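Local structure of VirX1 (6QGM) at residues T362-E367 / N389-H394; E355-L360 / D397-F402; A21-L26 / Y371-R376. The protein is a viral flavin-dependent halogenase of the tryptophan halogenase family that iodinates diverse substrates. All coordinates share one frame; numbering follows the deposited sequence.

Contact 1 (T362-E367 / N389-H394)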
ATOM      1  N   THR B 362      24.881 -12.841   2.115  1.00 70.71           N
ATOM      2  CA  THR B 362      25.465 -13.829   3.066  1.00 68.77           C
ATOM      3  C   THR B 362      24.880 -13.658   4.480  1.00 71.20           C
ATOM      4  O   THR B 362      24.192 -14.608   4.907  1.00 70.65           O
ATOM      5  CB  THR B 362      26.997 -13.785   3.067  1.00 65.92           C
ATOM      6  OG1 THR B 362      27.422 -13.867   1.705  1.00 62.70           O
ATOM      7  CG2 THR B 362      27.630 -14.890   3.886  1.00 63.87           C
ATOM      8  N   HIS B 363      25.146 -12.551   5.194  1.00 70.36           N
ATOM      9  CA  HIS B 363      24.800 -12.432   6.646  1.00 70.78           C
ATOM     10  C   HIS B 363      23.279 -12.350   6.818  1.00 69.03           C
ATOM     11  O   HIS B 363      22.801 -12.854   7.845  1.00 71.11           O
ATOM     12  CB  HIS B 363      25.532 -11.303   7.408  1.00 71.75           C
ATOM     13  CG  HIS B 363      25.577  -9.978   6.725  1.00 73.30           C
ATOM     14  ND1 HIS B 363      26.750  -9.261   6.599  1.00 75.53           N
ATOM     15  CD2 HIS B 363      24.628  -9.254   6.095  1.00 74.30           C
ATOM     16  CE1 HIS B 363      26.521  -8.147   5.935  1.00 76.63           C
ATOM     17  NE2 HIS B 363      25.225  -8.121   5.615  1.00 76.20           N
ATOM     18  N   GLU B 364      22.545 -11.779   5.856  1.00 67.27           N
ATOM     19  CA  GLU B 364      21.066 -11.734   5.869  1.00 66.84           C
ATOM     20  C   GLU B 364      20.532 -13.167   5.871  1.00 65.02           C
ATOM     21  O   GLU B 364      19.744 -13.507   6.773  1.00 67.56           O
ATOM     22  CB  GLU B 364      20.542 -10.914   4.686  1.00 69.83           C
ATOM     23  CG  GLU B 364      19.048 -11.045   4.437  1.00 71.67           C
ATOM     24  CD  GLU B 364      18.133 -10.331   5.414  1.00 74.64           C
ATOM     25  OE1 GLU B 364      18.628  -9.582   6.320  1.00 77.80           O
ATOM     26  OE2 GLU B 364      16.920 -10.514   5.263  1.00 79.09           O
ATOM     27  N   ASN B 365      20.948 -13.988   4.915  1.00 63.51           N
ATOM     28  CA  ASN B 365      20.488 -15.400   4.806  1.00 63.54           C
ATOM     29  C   ASN B 365      20.928 -16.185   6.049  1.00 62.52           C
ATOM     30  O   ASN B 365      20.142 -17.028   6.504  1.00 63.93           O
ATOM     31  CB  ASN B 365      20.925 -16.050   3.495  1.00 64.19           C
ATOM     32  CG  ASN B 365      20.050 -15.604   2.338  1.00 68.00           C
ATOM     33  OD1 ASN B 365      19.267 -14.666   2.487  1.00 70.19           O
ATOM     34  ND2 ASN B 365      20.168 -16.262   1.194  1.00 66.56           N
ATOM     35  N   ILE B 366      22.115 -15.912   6.596  1.00 58.50           N
ATOM     36  CA  ILE B 366      22.625 -16.616   7.807  1.00 55.90           C
ATOM     37  C   ILE B 366      21.703 -16.278   8.980  1.00 55.20           C
ATOM     38  O   ILE B 366      21.241 -17.220   9.646  1.00 54.44           O
ATOM     39  CB  ILE B 366      24.100 -16.276   8.101  1.00 55.56           C
ATOM     40  CG1 ILE B 366      25.036 -16.858   7.034  1.00 55.29           C
ATOM     41  CG2 ILE B 366      24.481 -16.751   9.498  1.00 54.39           C
ATOM     42  CD1 ILE B 366      26.464 -16.391   7.121  1.00 54.43           C
ATOM     43  N   GLU B 367      21.431 -14.988   9.203  1.00 56.59           N
ATOM     44  CA  GLU B 367      20.591 -14.503  10.337  1.00 58.20           C
ATOM     45  C   GLU B 367      19.159 -15.027  10.189  1.00 56.42           C
ATOM     46  O   GLU B 367      18.591 -15.441  11.213  1.00 57.34           O
ATOM     47  CB  GLU B 367      20.710 -12.998  10.530  1.00 61.48           C
ATOM     48  CG  GLU B 367      20.130 -12.110   9.466  1.00 67.68           C
ATOM     49  CD  GLU B 367      20.545 -10.638   9.573  1.00 71.94           C
ATOM     50  OE1 GLU B 367      21.646 -10.351  10.142  1.00 73.63           O
ATOM     51  OE2 GLU B 367      19.767  -9.764   9.069  1.00 75.35           O
ATOM     52  N   ASN B 389      12.461 -17.270   1.510  1.00 51.39           N
ATOM     53  CA  ASN B 389      12.649 -16.987   0.062  1.00 50.79           C
ATOM     54  C   ASN B 389      12.100 -15.582  -0.216  1.00 50.13           C
ATOM     55  O   ASN B 389      12.803 -14.780  -0.822  1.00 48.85           O
ATOM     56  CB  ASN B 389      12.029 -18.082  -0.813  1.00 50.00           C
ATOM     57  CG  ASN B 389      12.800 -19.391  -0.777  1.00 49.21           C
ATOM     58  OD1 ASN B 389      13.975 -19.428  -0.420  1.00 47.25           O
ATOM     59  ND2 ASN B 389      12.159 -20.480  -1.170  1.00 48.02           N
ATOM     60  N   TYR B 390      10.895 -15.275   0.252  1.00 52.56           N
ATOM     61  CA  TYR B 390      10.263 -13.953   0.026  1.00 52.50           C
ATOM     62  C   TYR B 390      11.124 -12.859   0.656  1.00 53.22           C
ATOM     63  O   TYR B 390      11.455 -11.891  -0.033  1.00 53.48           O
ATOM     64  CB  TYR B 390       8.829 -13.890   0.551  1.00 53.33           C
ATOM     65  CG  TYR B 390       8.190 -12.559   0.255  1.00 54.01           C
ATOM     66  CD1 TYR B 390       8.444 -11.455   1.049  1.00 54.51           C
ATOM     67  CD2 TYR B 390       7.389 -12.377  -0.855  1.00 54.58           C
ATOM     68  CE1 TYR B 390       7.905 -10.214   0.762  1.00 54.89           C
ATOM     69  CE2 TYR B 390       6.825 -11.147  -1.142  1.00 56.44           C
ATOM     70  CZ  TYR B 390       7.081 -10.059  -0.334  1.00 55.90           C
ATOM     71  OH  TYR B 390       6.494  -8.854  -0.613  1.00 58.98           O
ATOM     72  N   THR B 391      11.486 -12.994   1.926  1.00 53.55           N
ATOM     73  CA  THR B 391      12.253 -11.956   2.654  1.00 54.87           C
ATOM     74  C   THR B 391      13.542 -11.644   1.899  1.00 54.97           C
ATOM     75  O   THR B 391      13.849 -10.453   1.720  1.00 59.17           O
ATOM     76  CB  THR B 391      12.537 -12.385   4.093  1.00 56.37           C
ATOM     77  OG1 THR B 391      11.237 -12.449   4.687  1.00 57.51           O
ATOM     78  CG2 THR B 391      13.474 -11.466   4.842  1.00 57.10           C
ATOM     79  N   CYS B 392      14.271 -12.658   1.454  1.00 53.78           N
ATOM     80  CA  CYS B 392      15.653 -12.453   0.973  1.00 55.90           C
ATOM     81  C   CYS B 392      15.615 -12.054  -0.506  1.00 55.55           C
ATOM     82  O   CYS B 392      16.515 -11.315  -0.948  1.00 54.58           O
ATOM     83  CB  CYS B 392      16.515 -13.665   1.299  1.00 59.47           C
ATOM     84  SG  CYS B 392      16.668 -14.840  -0.058  1.00 63.68           S
ATOM     85  N   ASP B 393      14.580 -12.487  -1.230  1.00 54.95           N
ATOM     86  CA  ASP B 393      14.244 -12.008  -2.598  1.00 52.76           C
ATOM     87  C   ASP B 393      13.892 -10.516  -2.561  1.00 51.77           C
ATOM     88  O   ASP B 393      14.476  -9.757  -3.336  1.00 51.21           O
ATOM     89  CB  ASP B 393      13.082 -12.798  -3.180  1.00 55.07           C
ATOM     90  CG  ASP B 393      12.815 -12.481  -4.635  1.00 56.05           C
ATOM     91  OD1 ASP B 393      13.627 -12.952  -5.473  1.00 58.12           O
ATOM     92  OD2 ASP B 393      11.827 -11.753  -4.905  1.00 52.85           O
ATOM     93  N   HIS B 394      12.961 -10.103  -1.695  1.00 51.17           N
ATOM     94  CA  HIS B 394      12.543  -8.681  -1.532  1.00 49.79           C
ATOM     95  C   HIS B 394      13.784  -7.805  -1.349  1.00 49.44           C
ATOM     96  O   HIS B 394      13.866  -6.735  -1.989  1.00 49.36           O
ATOM     97  CB  HIS B 394      11.572  -8.494  -0.353  1.00 50.36           C
ATOM     98  CG  HIS B 394      10.789  -7.224  -0.453  1.00 48.88           C
ATOM     99  ND1 HIS B 394      11.335  -5.990  -0.181  1.00 48.16           N
ATOM    100  CD2 HIS B 394       9.521  -6.993  -0.843  1.00 49.30           C
ATOM    101  CE1 HIS B 394      10.445  -5.051  -0.398  1.00 48.58           C
ATOM    102  NE2 HIS B 394       9.322  -5.638  -0.814  1.00 50.31           N
TER
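N365 and C392 meet where two helices run close, with their CA atoms 6.8 Å apart, and E364 and T391 meet beside them. No hydrogen bond or salt bridge joins the two segments, so van der Waals contact alone carries the pairing. The amide of N365 lies against C392. Its CG is anti to the carbonyl carbon (chi1 -78°), which brings the end of the side chain across to C392: OD1 rests 3.2 Å from C392 CB and also touches the thiol, while ND2 passes 4.0 Å from SG. Cysteine suits the place because it is slim enough to lie against the amide between closely spaced backbones. The second packing pair is E364 with T391. The glutamate turns at chi2 (74°), crosses the threonine at about a right angle, and sets OE2 3.6 Å from the methyl CG2.

Three of the polar atoms have partners outside the contact. N365 ND2 donates to the backbone O of G343, E364 OE2 accepts from N368 ND2 one turn on, and T391 OG1 bonds to the carbonyl of G387 in its own helix. Threonine thus turns its methyl to the neighbouring helix while its hydroxyl serves the backbone.

Helix 360-373 packs through I366 on helix 14-26 and through H363 on helix 52-59, and the bond to G343 ties it to strand 341-343. On helix 382-408, C392 also touches A336 and Y348 in loops. This helix carries the contacts to the second subunit: T391 packs on S446 of that subunit, and Y390 and D393 on its M432.

Contact 2 (E355-L360 / D397-F402)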
ATOM      1  N   GLU B 355      27.232  -0.448  -3.586  1.00 50.45           N
ATOM      2  CA  GLU B 355      26.687  -0.095  -2.257  1.00 51.93           C
ATOM      3  C   GLU B 355      27.223  -1.096  -1.223  1.00 52.12           C
ATOM      4  O   GLU B 355      26.552  -1.335  -0.215  1.00 51.07           O
ATOM      5  CB  GLU B 355      25.162  -0.012  -2.346  1.00 53.98           C
ATOM      6  CG  GLU B 355      24.669   1.333  -2.837  1.00 55.68           C
ATOM      7  CD  GLU B 355      25.011   2.524  -1.944  1.00 58.88           C
ATOM      8  OE1 GLU B 355      25.070   2.326  -0.699  1.00 61.04           O
ATOM      9  OE2 GLU B 355      25.230   3.648  -2.485  1.00 60.87           O
ATOM     10  N   SER B 356      28.436  -1.593  -1.441  1.00 53.40           N
ATOM     11  CA  SER B 356      29.207  -2.448  -0.505  1.00 55.44           C
ATOM     12  C   SER B 356      28.300  -3.561  -0.012  1.00 55.53           C
ATOM     13  O   SER B 356      28.248  -3.815   1.200  1.00 58.58           O
ATOM     14  CB  SER B 356      29.749  -1.633   0.635  1.00 56.61           C
ATOM     15  OG  SER B 356      30.504  -0.530   0.144  1.00 56.29           O
ATOM     16  N   THR B 357      27.616  -4.189  -0.950  1.00 58.12           N
ATOM     17  CA  THR B 357      26.479  -5.115  -0.722  1.00 60.73           C
ATOM     18  C   THR B 357      27.000  -6.567  -0.853  1.00 60.74           C
ATOM     19  O   THR B 357      26.242  -7.489  -0.512  1.00 59.11           O
ATOM     20  CB  THR B 357      25.302  -4.617  -1.581  1.00 59.90           C
ATOM     21  OG1 THR B 357      24.148  -5.423  -1.391  1.00 61.34           O
ATOM     22  CG2 THR B 357      25.622  -4.491  -3.056  1.00 58.23           C
ATOM     23  N   GLY B 358      28.275  -6.739  -1.230  1.00 60.50           N
ATOM     24  CA  GLY B 358      28.993  -8.028  -1.310  1.00 60.42           C
ATOM     25  C   GLY B 358      28.493  -9.064  -0.312  1.00 62.79           C
ATOM     26  O   GLY B 358      27.960 -10.076  -0.732  1.00 67.03           O
ATOM     27  N   LEU B 359      28.644  -8.816   0.981  1.00 68.75           N
ATOM     28  CA  LEU B 359      28.345  -9.793   2.067  1.00 71.95           C
ATOM     29  C   LEU B 359      26.852  -9.813   2.416  1.00 75.54           C
ATOM     30  O   LEU B 359      26.491 -10.635   3.296  1.00 76.39           O
ATOM     31  CB  LEU B 359      29.164  -9.443   3.322  1.00 73.89           C
ATOM     32  CG  LEU B 359      30.635  -9.867   3.311  1.00 75.01           C
ATOM     33  CD1 LEU B 359      31.206  -9.832   4.724  1.00 75.83           C
ATOM     34  CD2 LEU B 359      30.822 -11.255   2.714  1.00 75.51           C
ATOM     35  N   LEU B 360      26.005  -8.991   1.784  1.00 79.83           N
ATOM     36  CA  LEU B 360      24.568  -8.846   2.176  1.00 81.53           C
ATOM     37  C   LEU B 360      23.849 -10.185   1.986  1.00 78.01           C
ATOM     38  O   LEU B 360      23.270 -10.721   2.934  1.00 73.82           O
ATOM     39  CB  LEU B 360      23.893  -7.769   1.321  1.00 84.35           C
ATOM     40  CG  LEU B 360      22.416  -7.544   1.631  1.00 85.99           C
ATOM     41  CD1 LEU B 360      22.261  -6.811   2.962  1.00 87.62           C
ATOM     42  CD2 LEU B 360      21.749  -6.765   0.504  1.00 85.07           C
ATOM     43  N   ASP B 397      16.151  -7.443  -4.438  1.00 53.81           N
ATOM     44  CA  ASP B 397      15.411  -6.626  -5.441  1.00 55.34           C
ATOM     45  C   ASP B 397      15.491  -5.144  -5.041  1.00 56.31           C
ATOM     46  O   ASP B 397      15.760  -4.292  -5.933  1.00 52.51           O
ATOM     47  CB  ASP B 397      13.960  -7.098  -5.601  1.00 56.93           C
ATOM     48  CG  ASP B 397      13.806  -8.255  -6.600  1.00 60.49           C
ATOM     49  OD1 ASP B 397      14.832  -8.649  -7.252  1.00 60.45           O
ATOM     50  OD2 ASP B 397      12.655  -8.750  -6.749  1.00 63.14           O
ATOM     51  N   SER B 398      15.258  -4.838  -3.755  1.00 57.20           N
ATOM     52  CA  SER B 398      15.390  -3.480  -3.171  1.00 56.64           C
ATOM     53  C   SER B 398      16.774  -2.926  -3.489  1.00 55.50           C
ATOM     54  O   SER B 398      16.870  -1.842  -4.100  1.00 52.75           O
ATOM     55  CB  SER B 398      15.140  -3.495  -1.693  1.00 59.19           C
ATOM     56  OG  SER B 398      13.809  -3.895  -1.421  1.00 66.62           O
ATOM     57  N   PHE B 399      17.819  -3.660  -3.105  1.00 56.39           N
ATOM     58  CA  PHE B 399      19.221  -3.188  -3.186  1.00 56.90           C
ATOM     59  C   PHE B 399      19.627  -3.029  -4.650  1.00 57.19           C
ATOM     60  O   PHE B 399      20.362  -2.073  -4.928  1.00 61.30           O
ATOM     61  CB  PHE B 399      20.154  -4.107  -2.394  1.00 57.29           C
ATOM     62  CG  PHE B 399      20.374  -3.664  -0.977  1.00 57.53           C
ATOM     63  CD1 PHE B 399      21.270  -2.635  -0.708  1.00 58.64           C
ATOM     64  CD2 PHE B 399      19.644  -4.209   0.071  1.00 58.42           C
ATOM     65  CE1 PHE B 399      21.440  -2.165   0.585  1.00 57.38           C
ATOM     66  CE2 PHE B 399      19.820  -3.739   1.363  1.00 57.03           C
ATOM     67  CZ  PHE B 399      20.730  -2.733   1.615  1.00 57.94           C
ATOM     68  N   SER B 400      19.178  -3.916  -5.543  1.00 56.38           N
ATOM     69  CA  SER B 400      19.527  -3.862  -6.991  1.00 55.59           C
ATOM     70  C   SER B 400      18.905  -2.606  -7.624  1.00 55.76           C
ATOM     71  O   SER B 400      19.610  -1.956  -8.427  1.00 56.25           O
ATOM     72  CB  SER B 400      19.145  -5.139  -7.721  1.00 54.43           C
ATOM     73  OG  SER B 400      17.746  -5.364  -7.670  1.00 55.70           O
ATOM     74  N   ASP B 401      17.664  -2.253  -7.255  1.00 54.98           N
ATOM     75  CA  ASP B 401      17.005  -0.974  -7.655  1.00 53.52           C
ATOM     76  C   ASP B 401      17.797   0.228  -7.129  1.00 51.71           C
ATOM     77  O   ASP B 401      18.001   1.189  -7.896  1.00 51.09           O
ATOM     78  CB  ASP B 401      15.558  -0.888  -7.153  1.00 54.96           C
ATOM     79  CG  ASP B 401      14.536  -1.494  -8.092  1.00 57.48           C
ATOM     80  OD1 ASP B 401      14.857  -1.664  -9.274  1.00 60.30           O
ATOM     81  OD2 ASP B 401      13.444  -1.811  -7.632  1.00 61.73           O
ATOM     82  N   PHE B 402      18.206   0.197  -5.863  1.00 50.89           N
ATOM     83  CA  PHE B 402      18.972   1.298  -5.225  1.00 51.32           C
ATOM     84  C   PHE B 402      20.275   1.517  -6.000  1.00 50.69           C
ATOM     85  O   PHE B 402      20.612   2.671  -6.343  1.00 51.16           O
ATOM     86  CB  PHE B 402      19.212   1.000  -3.743  1.00 52.04           C
ATOM     87  CG  PHE B 402      20.014   2.056  -3.022  1.00 53.12           C
ATOM     88  CD1 PHE B 402      19.819   3.412  -3.247  1.00 54.56           C
ATOM     89  CD2 PHE B 402      20.954   1.684  -2.081  1.00 53.57           C
ATOM     90  CE1 PHE B 402      20.577   4.362  -2.566  1.00 53.85           C
ATOM     91  CE2 PHE B 402      21.716   2.629  -1.407  1.00 51.69           C
ATOM     92  CZ  PHE B 402      21.534   3.963  -1.652  1.00 51.71           C
TER
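T357 and F399 are the closest backbone positions, with CA atoms 7.9 Å apart, where an irregular loop leading into helix 360-373 passes beside helix 382-408 at F399 and F402. The loop turns sharply before the helix starts, L360 N bonding to T357 O at 2.8 Å. L360 then lays its CD2 methyl over one face of the F399 ring in a CH-pi contact, 3.8 Å from the centroid and 29° off the ring normal. With CG anti to the backbone N (chi1 180°), the leucine is extended far enough to reach that face. T357 OG1 touches the same ring more loosely, 4.1 Å from F399 CD1. Further along, E355 crosses F402 at about a right angle, its CD 3.3 Å from CE2, with carboxylate and ring planes 43° apart. The phenylalanine gives the acidic side chain an apolar flank, and H406 NE2, one turn beyond F402, hydrogen-bonds to E355 OE2. I79, F81, Y94 and I465 close in around E355 as well.

In flavin-dependent tryptophan halogenases, the Glu-Ser-Thr-Gly loop runs between the flavin and substrate sites; the same sequence at E355-G358 makes it probable that this contact borders the active-site pocket.

Contact 3 (A21-L26 / Y371-R376)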
ATOM      1  N   ALA B  21      30.366 -20.695  11.790  1.00 60.71           N
ATOM      2  CA  ALA B  21      30.577 -19.961  13.064  1.00 59.57           C
ATOM      3  C   ALA B  21      29.223 -19.596  13.685  1.00 60.36           C
ATOM      4  O   ALA B  21      28.981 -19.988  14.843  1.00 61.62           O
ATOM      5  CB  ALA B  21      31.412 -18.730  12.829  1.00 57.55           C
ATOM      6  N   ALA B  22      28.372 -18.886  12.931  1.00 59.27           N
ATOM      7  CA  ALA B  22      27.015 -18.443  13.347  1.00 59.09           C
ATOM      8  C   ALA B  22      26.198 -19.633  13.854  1.00 59.99           C
ATOM      9  O   ALA B  22      25.711 -19.571  14.990  1.00 60.51           O
ATOM     10  CB  ALA B  22      26.314 -17.763  12.203  1.00 57.97           C
ATOM     11  N   LEU B  23      26.068 -20.683  13.042  1.00 60.32           N
ATOM     12  CA  LEU B  23      25.276 -21.895  13.381  1.00 61.80           C
ATOM     13  C   LEU B  23      25.870 -22.564  14.627  1.00 62.24           C
ATOM     14  O   LEU B  23      25.087 -22.911  15.529  1.00 63.89           O
ATOM     15  CB  LEU B  23      25.251 -22.843  12.175  1.00 63.18           C
ATOM     16  CG  LEU B  23      24.351 -22.397  11.010  1.00 63.99           C
ATOM     17  CD1 LEU B  23      24.289 -23.451   9.906  1.00 64.98           C
ATOM     18  CD2 LEU B  23      22.943 -22.069  11.476  1.00 63.34           C
ATOM     19  N   SER B  24      27.198 -22.726  14.692  1.00 60.78           N
ATOM     20  CA  SER B  24      27.893 -23.432  15.807  1.00 61.48           C
ATOM     21  C   SER B  24      27.643 -22.701  17.141  1.00 62.05           C
ATOM     22  O   SER B  24      27.500 -23.383  18.174  1.00 64.02           O
ATOM     23  CB  SER B  24      29.369 -23.598  15.529  1.00 59.89           C
ATOM     24  OG  SER B  24      30.066 -22.376  15.712  1.00 58.12           O
ATOM     25  N   LYS B  25      27.567 -21.367  17.111  1.00 61.52           N
ATOM     26  CA  LYS B  25      27.452 -20.500  18.313  1.00 62.28           C
ATOM     27  C   LYS B  25      25.973 -20.266  18.654  1.00 63.18           C
ATOM     28  O   LYS B  25      25.625 -20.455  19.833  1.00 66.42           O
ATOM     29  CB  LYS B  25      28.205 -19.185  18.095  1.00 61.73           C
ATOM     30  CG  LYS B  25      28.118 -18.199  19.247  1.00 65.76           C
ATOM     31  CD  LYS B  25      29.353 -17.371  19.457  1.00 68.54           C
ATOM     32  CE  LYS B  25      29.227 -16.412  20.630  1.00 72.04           C
ATOM     33  NZ  LYS B  25      28.077 -15.485  20.473  1.00 72.83           N
ATOM     34  N   LEU B  26      25.133 -19.888  17.681  1.00 61.16           N
ATOM     35  CA  LEU B  26      23.721 -19.465  17.912  1.00 60.44           C
ATOM     36  C   LEU B  26      22.755 -20.662  17.835  1.00 62.55           C
ATOM     37  O   LEU B  26      21.593 -20.495  18.241  1.00 63.08           O
ATOM     38  CB  LEU B  26      23.346 -18.386  16.893  1.00 58.59           C
ATOM     39  CG  LEU B  26      24.279 -17.175  16.826  1.00 57.86           C
ATOM     40  CD1 LEU B  26      23.905 -16.239  15.695  1.00 56.14           C
ATOM     41  CD2 LEU B  26      24.271 -16.420  18.132  1.00 59.50           C
ATOM     42  N   TYR B 371      17.408 -17.692  12.670  1.00 54.87           N
ATOM     43  CA  TYR B 371      16.092 -17.248  13.194  1.00 55.07           C
ATOM     44  C   TYR B 371      15.110 -18.421  13.139  1.00 56.53           C
ATOM     45  O   TYR B 371      14.478 -18.716  14.164  1.00 56.96           O
ATOM     46  CB  TYR B 371      15.596 -16.019  12.427  1.00 55.21           C
ATOM     47  CG  TYR B 371      14.211 -15.579  12.818  1.00 56.24           C
ATOM     48  CD1 TYR B 371      14.019 -14.711  13.877  1.00 57.67           C
ATOM     49  CD2 TYR B 371      13.094 -16.036  12.145  1.00 55.54           C
ATOM     50  CE1 TYR B 371      12.754 -14.295  14.256  1.00 57.74           C
ATOM     51  CE2 TYR B 371      11.821 -15.659  12.524  1.00 56.76           C
ATOM     52  CZ  TYR B 371      11.648 -14.782  13.583  1.00 57.90           C
ATOM     53  OH  TYR B 371      10.392 -14.397  13.958  1.00 57.82           O
ATOM     54  N   LEU B 372      15.013 -19.098  11.991  1.00 58.91           N
ATOM     55  CA  LEU B 372      14.061 -20.222  11.782  1.00 59.58           C
ATOM     56  C   LEU B 372      14.489 -21.455  12.591  1.00 61.13           C
ATOM     57  O   LEU B 372      13.611 -22.145  13.142  1.00 68.05           O
ATOM     58  CB  LEU B 372      13.983 -20.531  10.282  1.00 57.71           C
ATOM     59  CG  LEU B 372      13.243 -19.500   9.431  1.00 56.30           C
ATOM     60  CD1 LEU B 372      13.161 -19.957   7.997  1.00 55.59           C
ATOM     61  CD2 LEU B 372      11.842 -19.236   9.962  1.00 56.57           C
ATOM     62  N   ILE B 373      15.781 -21.760  12.640  1.00 61.24           N
ATOM     63  CA  ILE B 373      16.287 -22.985  13.330  1.00 61.67           C
ATOM     64  C   ILE B 373      16.087 -22.836  14.851  1.00 60.40           C
ATOM     65  O   ILE B 373      15.774 -23.858  15.484  1.00 60.44           O
ATOM     66  CB  ILE B 373      17.748 -23.259  12.918  1.00 61.99           C
ATOM     67  CG1 ILE B 373      17.801 -23.768  11.471  1.00 62.01           C
ATOM     68  CG2 ILE B 373      18.418 -24.213  13.892  1.00 61.26           C
ATOM     69  CD1 ILE B 373      19.201 -23.959  10.926  1.00 63.01           C
ATOM     70  N   ASN B 374      16.214 -21.623  15.405  1.00 57.34           N
ATOM     71  CA  ASN B 374      16.057 -21.367  16.866  1.00 57.87           C
ATOM     72  C   ASN B 374      14.585 -21.183  17.238  1.00 58.06           C
ATOM     73  O   ASN B 374      14.291 -21.055  18.434  1.00 58.07           O
ATOM     74  CB  ASN B 374      16.870 -20.160  17.340  1.00 56.38           C
ATOM     75  CG  ASN B 374      18.353 -20.438  17.292  1.00 55.62           C
ATOM     76  OD1 ASN B 374      18.762 -21.595  17.176  1.00 56.37           O
ATOM     77  ND2 ASN B 374      19.151 -19.390  17.349  1.00 53.98           N
ATOM     78  N   GLN B 375      13.686 -21.235  16.261  1.00 57.83           N
ATOM     79  CA  GLN B 375      12.233 -21.036  16.474  1.00 55.70           C
ATOM     80  C   GLN B 375      11.673 -22.256  17.229  1.00 56.07           C
ATOM     81  O   GLN B 375      11.206 -22.061  18.355  1.00 56.89           O
ATOM     82  CB  GLN B 375      11.611 -20.730  15.108  1.00 55.11           C
ATOM     83  CG  GLN B 375      10.267 -20.036  15.174  1.00 54.88           C
ATOM     84  CD  GLN B 375      10.299 -18.620  15.700  1.00 54.22           C
ATOM     85  OE1 GLN B 375       9.943 -18.385  16.846  1.00 57.31           O
ATOM     86  NE2 GLN B 375      10.681 -17.660  14.871  1.00 51.68           N
ATOM     87  N   ARG B 376      11.738 -23.472  16.670  1.00 56.68           N
ATOM     88  CA  ARG B 376      11.204 -24.703  17.331  1.00 57.71           C
ATOM     89  C   ARG B 376      12.197 -25.861  17.195  1.00 57.73           C
ATOM     90  O   ARG B 376      11.860 -26.900  16.621  1.00 56.23           O
ATOM     91  CB  ARG B 376       9.816 -25.053  16.786  1.00 59.61           C
ATOM     92  CG  ARG B 376       8.782 -23.954  16.990  1.00 60.25           C
ATOM     93  CD  ARG B 376       7.458 -24.244  16.348  1.00 61.20           C
ATOM     94  NE  ARG B 376       7.450 -24.025  14.906  1.00 61.03           N
ATOM     95  CZ  ARG B 376       6.376 -24.171  14.147  1.00 61.74           C
ATOM     96  NH1 ARG B 376       5.202 -24.490  14.682  1.00 61.69           N
ATOM     97  NH2 ARG B 376       6.471 -23.960  12.846  1.00 61.39           N
TER
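L23 overlaps I373 through branch ends alone, its CD2 methyl lying 4.2 Å from I373 CD1. Both are long branched aliphatics, able to bridge two helices whose CA atoms here stay 9.1 Å apart. L23 and L26 also touch V370, one turn earlier on the second helix, so the apolar patch extends past I373, which itself packs on Q29 as well.

A single hydrogen bond lies beside it. N374, just past the end of helix 360-373, reaches across with ND2 to L26 O at 2.8 Å. The bond is bent (139° at the hydrogen), and the donor stands above the carbonyl plane, 40° out of it. N374 CG is anti to its carbonyl carbon (chi1 -69°), a setting that carries the amide toward the other helix. The carbonyl it meets belongs to the last residue of helix 14-26, where the regular backbone ladder runs out, and a short asparagine following another helix end is a fitting donor for it. N374 also packs on C27 and on Y476 of the second subunit.

Helix 14-26 follows strand 6-10 and a glycine-rich turn resembling the Rossmann-type dinucleotide motif, and A21 packs on helix 169-181. In 371-376, L372 and Q375 touch helix 382-408, while Y371, Q375 and R376 bond to the second subunit. The contact thus fastens the end of the first Rossmann-like helix to helix 360-373 near the subunit interface.

Helix 360-373 ties the three contacts together: contact 2 ends at its first residue, contact 1 uses its first half and contact 3 its end. Contacts 1 and 2 also share helix 382-408, with centres about 12 Å apart. Contacts 1 and 3, with centres about 14 Å apart, touch directly, I366 CG2 meeting A22 CB at 3.4 Å, and both reach the second subunit. Contacts 2 and 3 do not meet; their nearest atoms are about 11 Å apart. The structure is the apo form, but family resemblance suggests that contact 2 lies nearest the catalytic pocket, whereas contact 3 lies farther out, its centre about 24 Å from that of the chain, at the second-subunit interface.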